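Local coordinates for LPXTG cell wall anchor domain-containing protein (PDB 7CBS) that forms the adhesive basal subunit of the sortase-assembled SpaCBA pilus and probably helps fasten the fibre to the cell wall, at residues V25-L37 with L160-P172. Sequence-based numbering, arbitrary orientation.
With MG (magnesium ion), chain I.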
loop_
_atom_site.group_PDB
_atom_site.type_symbol
_atom_site.label_atom_id
_atom_site.label_comp_id
_atom_site.label_asym_id
_atom_site.label_seq_id
_atom_site.Cartn_x
_atom_site.Cartn_y
_atom_site.Cartn_z
ATOM N N VAL A 25 11.237 5.165 -1.354
ATOM C CA VAL A 25 11.549 4.055 -2.309
ATOM C C VAL A 25 10.523 2.945 -2.081
ATOM O O VAL A 25 10.126 2.725 -0.934
ATOM C CB VAL A 25 12.993 3.536 -2.090
ATOM C CG1 VAL A 25 13.181 2.861 -0.733
ATOM C CG2 VAL A 25 13.423 2.602 -3.201
ATOM N N PRO A 26 10.054 2.214 -3.118
ATOM C CA PRO A 26 9.086 1.132 -2.916
ATOM C C PRO A 26 9.567 0.087 -1.896
ATOM O O PRO A 26 10.498 -0.605 -2.184
ATOM C CB PRO A 26 8.929 0.502 -4.312
ATOM C CG PRO A 26 9.346 1.589 -5.287
ATOM C CD PRO A 26 10.384 2.408 -4.537
ATOM N N THR A 27 8.918 0.014 -0.729
ATOM C CA THR A 27 9.338 -0.806 0.443
ATOM C C THR A 27 8.264 -1.849 0.773
ATOM O O THR A 27 8.629 -2.898 1.320
ATOM C CB THR A 27 9.627 0.083 1.665
ATOM O OG1 THR A 27 10.467 1.156 1.236
ATOM C CG2 THR A 27 10.272 -0.682 2.799
ATOM N N THR A 28 6.981 -1.559 0.502
ATOM C CA THR A 28 5.821 -2.409 0.861
ATOM C C THR A 28 4.798 -2.457 -0.279
ATOM O O THR A 28 4.803 -1.547 -1.142
ATOM C CB THR A 28 5.084 -1.882 2.096
ATOM O OG1 THR A 28 4.538 -0.611 1.732
ATOM C CG2 THR A 28 5.958 -1.763 3.326
ATOM N N VAL A 29 3.928 -3.471 -0.244
ATOM C CA VAL A 29 2.777 -3.632 -1.178
ATOM C C VAL A 29 1.549 -4.058 -0.363
ATOM O O VAL A 29 1.718 -4.632 0.736
ATOM C CB VAL A 29 3.104 -4.638 -2.301
ATOM C CG1 VAL A 29 2.974 -6.079 -1.840
ATOM C CG2 VAL A 29 2.260 -4.394 -3.543
ATOM N N ASP A 30 0.355 -3.772 -0.884
ATOM C CA ASP A 30 -0.941 -4.232 -0.321
ATOM C C ASP A 30 -1.387 -5.467 -1.100
ATOM O O ASP A 30 -1.280 -5.453 -2.336
ATOM C CB ASP A 30 -1.999 -3.125 -0.379
ATOM C CG ASP A 30 -1.612 -1.893 0.419
ATOM O OD1 ASP A 30 -0.739 -2.024 1.294
ATOM O OD2 ASP A 30 -2.182 -0.812 0.161
ATOM N N VAL A 31 -1.840 -6.502 -0.391
ATOM C CA VAL A 31 -2.398 -7.752 -0.987
ATOM C C VAL A 31 -3.839 -7.905 -0.499
ATOM O O VAL A 31 -4.041 -8.016 0.728
ATOM C CB VAL A 31 -1.562 -8.995 -0.628
ATOM C CG1 VAL A 31 -2.256 -10.274 -1.071
ATOM C CG2 VAL A 31 -0.154 -8.910 -1.199
ATOM N N VAL A 32 -4.791 -7.896 -1.434
ATOM C CA VAL A 32 -6.230 -8.184 -1.176
ATOM C C VAL A 32 -6.543 -9.552 -1.792
ATOM O O VAL A 32 -6.383 -9.701 -3.018
ATOM C CB VAL A 32 -7.132 -7.067 -1.736
ATOM C CG1 VAL A 32 -8.556 -7.166 -1.204
ATOM C CG2 VAL A 32 -6.554 -5.692 -1.436
ATOM N N LEU A 33 -6.900 -10.529 -0.954
ATOM C CA LEU A 33 -7.413 -11.857 -1.383
ATOM C C LEU A 33 -8.934 -11.772 -1.514
ATOM O O LEU A 33 -9.571 -11.306 -0.552
ATOM C CB LEU A 33 -7.008 -12.920 -0.360
ATOM C CG LEU A 33 -7.046 -14.345 -0.902
ATOM C CD1 LEU A 33 -6.078 -15.240 -0.142
ATOM C CD2 LEU A 33 -8.462 -14.897 -0.867
ATOM N N HIS A 34 -9.482 -12.219 -2.650
ATOM C CA HIS A 34 -10.939 -12.246 -2.950
ATOM C C HIS A 34 -11.458 -13.687 -2.865
ATOM O O HIS A 34 -11.072 -14.504 -3.723
ATOM C CB HIS A 34 -11.221 -11.647 -4.332
ATOM C CG HIS A 34 -10.753 -10.243 -4.506
ATOM N ND1 HIS A 34 -11.624 -9.199 -4.766
ATOM C CD2 HIS A 34 -9.510 -9.711 -4.515
ATOM C CE1 HIS A 34 -10.939 -8.083 -4.908
ATOM N NE2 HIS A 34 -9.638 -8.368 -4.749
ATOM N N LYS A 35 -12.291 -13.981 -1.862
ATOM C CA LYS A 35 -13.028 -15.265 -1.716
ATOM C C LYS A 35 -14.430 -15.089 -2.309
ATOM O O LYS A 35 -15.305 -14.547 -1.606
ATOM C CB LYS A 35 -13.065 -15.683 -0.241
ATOM C CG LYS A 35 -13.797 -16.982 0.065
ATOM C CD LYS A 35 -13.094 -18.220 -0.430
ATOM C CE LYS A 35 -13.850 -19.484 -0.092
ATOM N NZ LYS A 35 -13.409 -20.629 -0.923
ATOM N N LEU A 36 -14.608 -15.517 -3.565
ATOM C CA LEU A 36 -15.899 -15.574 -4.306
ATOM C C LEU A 36 -16.357 -17.036 -4.393
ATOM O O LEU A 36 -15.543 -17.932 -4.075
ATOM C CB LEU A 36 -15.682 -14.997 -5.710
ATOM C CG LEU A 36 -15.351 -13.508 -5.770
ATOM C CD1 LEU A 36 -14.733 -13.124 -7.107
ATOM C CD2 LEU A 36 -16.594 -12.686 -5.497
ATOM N N LEU A 37 -17.598 -17.275 -4.832
ATOM C CA LEU A 37 -18.167 -18.631 -5.085
ATOM C C LEU A 37 -18.207 -18.894 -6.595
ATOM O O LEU A 37 -18.231 -17.916 -7.369
ATOM C CB LEU A 37 -19.576 -18.722 -4.481
ATOM N N LEU A 160 7.241 -5.856 -8.887
ATOM C CA LEU A 160 6.754 -5.423 -7.552
ATOM C C LEU A 160 7.882 -4.718 -6.787
ATOM O O LEU A 160 7.588 -3.704 -6.115
ATOM C CB LEU A 160 6.229 -6.647 -6.790
ATOM C CG LEU A 160 4.922 -7.230 -7.317
ATOM C CD1 LEU A 160 4.715 -8.655 -6.825
ATOM C CD2 LEU A 160 3.757 -6.344 -6.907
ATOM N N GLN A 161 9.122 -5.220 -6.897
ATOM C CA GLN A 161 10.329 -4.606 -6.282
ATOM C C GLN A 161 10.531 -3.187 -6.837
ATOM O O GLN A 161 11.118 -2.346 -6.111
ATOM C CB GLN A 161 11.577 -5.458 -6.541
ATOM C CG GLN A 161 11.528 -6.853 -5.930
ATOM C CD GLN A 161 11.439 -6.828 -4.424
ATOM O OE1 GLN A 161 11.995 -5.954 -3.761
ATOM N NE2 GLN A 161 10.732 -7.797 -3.862
ATOM N N HIS A 162 10.061 -2.933 -8.067
ATOM C CA HIS A 162 10.276 -1.675 -8.830
ATOM C C HIS A 162 9.165 -0.654 -8.541
ATOM O O HIS A 162 9.328 0.510 -8.960
ATOM C CB HIS A 162 10.412 -1.987 -10.329
ATOM C CG HIS A 162 11.705 -2.658 -10.662
ATOM N ND1 HIS A 162 12.902 -2.235 -10.108
ATOM C CD2 HIS A 162 12.007 -3.702 -11.453
ATOM C CE1 HIS A 162 13.883 -2.995 -10.548
ATOM N NE2 HIS A 162 13.359 -3.905 -11.370
ATOM N N GLY A 163 8.080 -1.080 -7.883
ATOM C CA GLY A 163 7.011 -0.200 -7.371
ATOM C C GLY A 163 5.996 0.180 -8.438
ATOM O O GLY A 163 5.493 1.325 -8.397
ATOM N N ASN A 164 5.685 -0.751 -9.346
ATOM C CA ASN A 164 4.716 -0.558 -10.461
ATOM C C ASN A 164 3.301 -0.895 -9.974
ATOM O O ASN A 164 2.342 -0.324 -10.529
ATOM C CB ASN A 164 5.110 -1.382 -11.689
ATOM C CG ASN A 164 6.352 -0.853 -12.374
ATOM O OD1 ASN A 164 6.501 0.357 -12.544
ATOM N ND2 ASN A 164 7.245 -1.745 -12.774
ATOM N N GLN A 165 3.177 -1.784 -8.982
ATOM C CA GLN A 165 1.886 -2.202 -8.371
ATOM C C GLN A 165 1.865 -1.810 -6.888
ATOM O O GLN A 165 2.744 -2.286 -6.138
ATOM C CB GLN A 165 1.691 -3.712 -8.513
ATOM C CG GLN A 165 0.855 -4.121 -9.718
ATOM C CD GLN A 165 0.146 -5.433 -9.469
ATOM O OE1 GLN A 165 0.764 -6.457 -9.188
ATOM N NE2 GLN A 165 -1.175 -5.416 -9.567
ATOM N N SER A 166 0.877 -0.998 -6.488
ATOM C CA SER A 166 0.595 -0.642 -5.072
ATOM C C SER A 166 -0.268 -1.730 -4.424
ATOM O O SER A 166 -0.192 -1.857 -3.194
ATOM C CB SER A 166 -0.046 0.712 -4.968
ATOM O OG SER A 166 0.936 1.729 -5.079
ATOM N N ARG A 167 -1.038 -2.472 -5.230
ATOM C CA ARG A 167 -1.957 -3.542 -4.758
ATOM C C ARG A 167 -1.847 -4.776 -5.661
ATOM O O ARG A 167 -1.799 -4.603 -6.896
ATOM C CB ARG A 167 -3.401 -3.031 -4.738
ATOM C CG ARG A 167 -4.406 -4.051 -4.229
ATOM C CD ARG A 167 -5.780 -3.463 -4.008
ATOM N NE ARG A 167 -5.830 -2.558 -2.869
ATOM C CZ ARG A 167 -6.949 -2.080 -2.332
ATOM N NH1 ARG A 167 -8.128 -2.435 -2.814
ATOM N NH2 ARG A 167 -6.884 -1.266 -1.291
ATOM N N ILE A 168 -1.793 -5.968 -5.057
ATOM C CA ILE A 168 -1.926 -7.290 -5.739
ATOM C C ILE A 168 -3.299 -7.866 -5.390
ATOM O O ILE A 168 -3.579 -8.006 -4.186
ATOM C CB ILE A 168 -0.795 -8.259 -5.330
ATOM C CG1 ILE A 168 0.589 -7.716 -5.687
ATOM C CG2 ILE A 168 -1.024 -9.637 -5.938
ATOM C CD1 ILE A 168 1.718 -8.403 -4.969
ATOM N N ASP A 169 -4.099 -8.212 -6.403
ATOM C CA ASP A 169 -5.460 -8.789 -6.247
ATOM C C ASP A 169 -5.408 -10.290 -6.543
ATOM O O ASP A 169 -5.241 -10.651 -7.720
ATOM C CB ASP A 169 -6.466 -8.061 -7.142
ATOM C CG ASP A 169 -6.877 -6.713 -6.586
ATOM O OD1 ASP A 169 -7.656 -6.702 -5.618
ATOM O OD2 ASP A 169 -6.391 -5.691 -7.109
ATOM N N LEU A 170 -5.563 -11.119 -5.505
ATOM C CA LEU A 170 -5.488 -12.604 -5.583
ATOM C C LEU A 170 -6.900 -13.196 -5.598
ATOM O O LEU A 170 -7.737 -12.737 -4.798
ATOM C CB LEU A 170 -4.684 -13.129 -4.388
ATOM C CG LEU A 170 -3.213 -12.724 -4.350
ATOM C CD1 LEU A 170 -2.594 -13.120 -3.019
ATOM C CD2 LEU A 170 -2.445 -13.338 -5.518
ATOM N N PHE A 171 -7.133 -14.177 -6.478
ATOM C CA PHE A 171 -8.417 -14.907 -6.653
ATOM C C PHE A 171 -8.165 -16.409 -6.528
ATOM O O PHE A 171 -8.122 -17.112 -7.536
ATOM C CB PHE A 171 -9.043 -14.548 -8.004
ATOM C CG PHE A 171 -9.460 -13.105 -8.142
ATOM C CD1 PHE A 171 -10.674 -12.667 -7.639
ATOM C CD2 PHE A 171 -8.640 -12.184 -8.779
ATOM C CE1 PHE A 171 -11.057 -11.341 -7.764
ATOM C CE2 PHE A 171 -9.026 -10.859 -8.907
ATOM C CZ PHE A 171 -10.236 -10.441 -8.408
ATOM N N PRO A 172 -7.984 -16.947 -5.301
ATOM C CA PRO A 172 -7.688 -18.373 -5.119
ATOM C C PRO A 172 -8.819 -19.295 -5.594
ATOM O O PRO A 172 -9.964 -18.962 -5.376
ATOM C CB PRO A 172 -7.468 -18.525 -3.604
ATOM C CG PRO A 172 -8.171 -17.322 -2.997
ATOM C CD PRO A 172 -8.044 -16.218 -4.026
HETATM MG MG MG I . 2.752 0.095 2.182
HETATM O O HOH W 1 3.146 1.057 0.322
HETATM O O HOH W 2 1.678 -1.109 0.816
HETATM O O HOH W 3 1.130 1.431 1.778
#
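His34 and Asp169 meet across a parallel β-ladder that pairs the first and last modelled strands of the chain, 28-34 and 167-170, in a pilin D1 N-terminal-type domain; strand 118-128 runs antiparallel along the other edge of 28-34. The backbones are laced by five hydrogen bonds, from Asp30 N to Ser166 O through His34 N to Leu170 O. His34 NE2 donates to Asp169 OD1 at 2.7 Å, reaching the anti side of a carboxylate turned 56° from the imidazole plane. With CG beside the backbone N (chi1 -58°), the imidazole also lies alongside Phe171, whose CZ sits over the centre of one face; the two planes are inclined by 31°. On the side of the sheet that carries Asp169, Val32 CG2 covers one face of the Arg167 guanidinium and touches Arg167 CD at 3.5 Å, while Arg167 NE and Asp30 OD2 bond to Ser166 of the second subunit. The reverse side is apolar: Val31 CG1 meets Leu170 CD1 at 3.5 Å, and both residues pack on Phe137. Near the start of strand 28-34, Thr28 OG1 binds magnesium at 2.0 Å, together with Asp123 and three waters, one of which donates from its O to Asp30 OD1 at 2.6 Å.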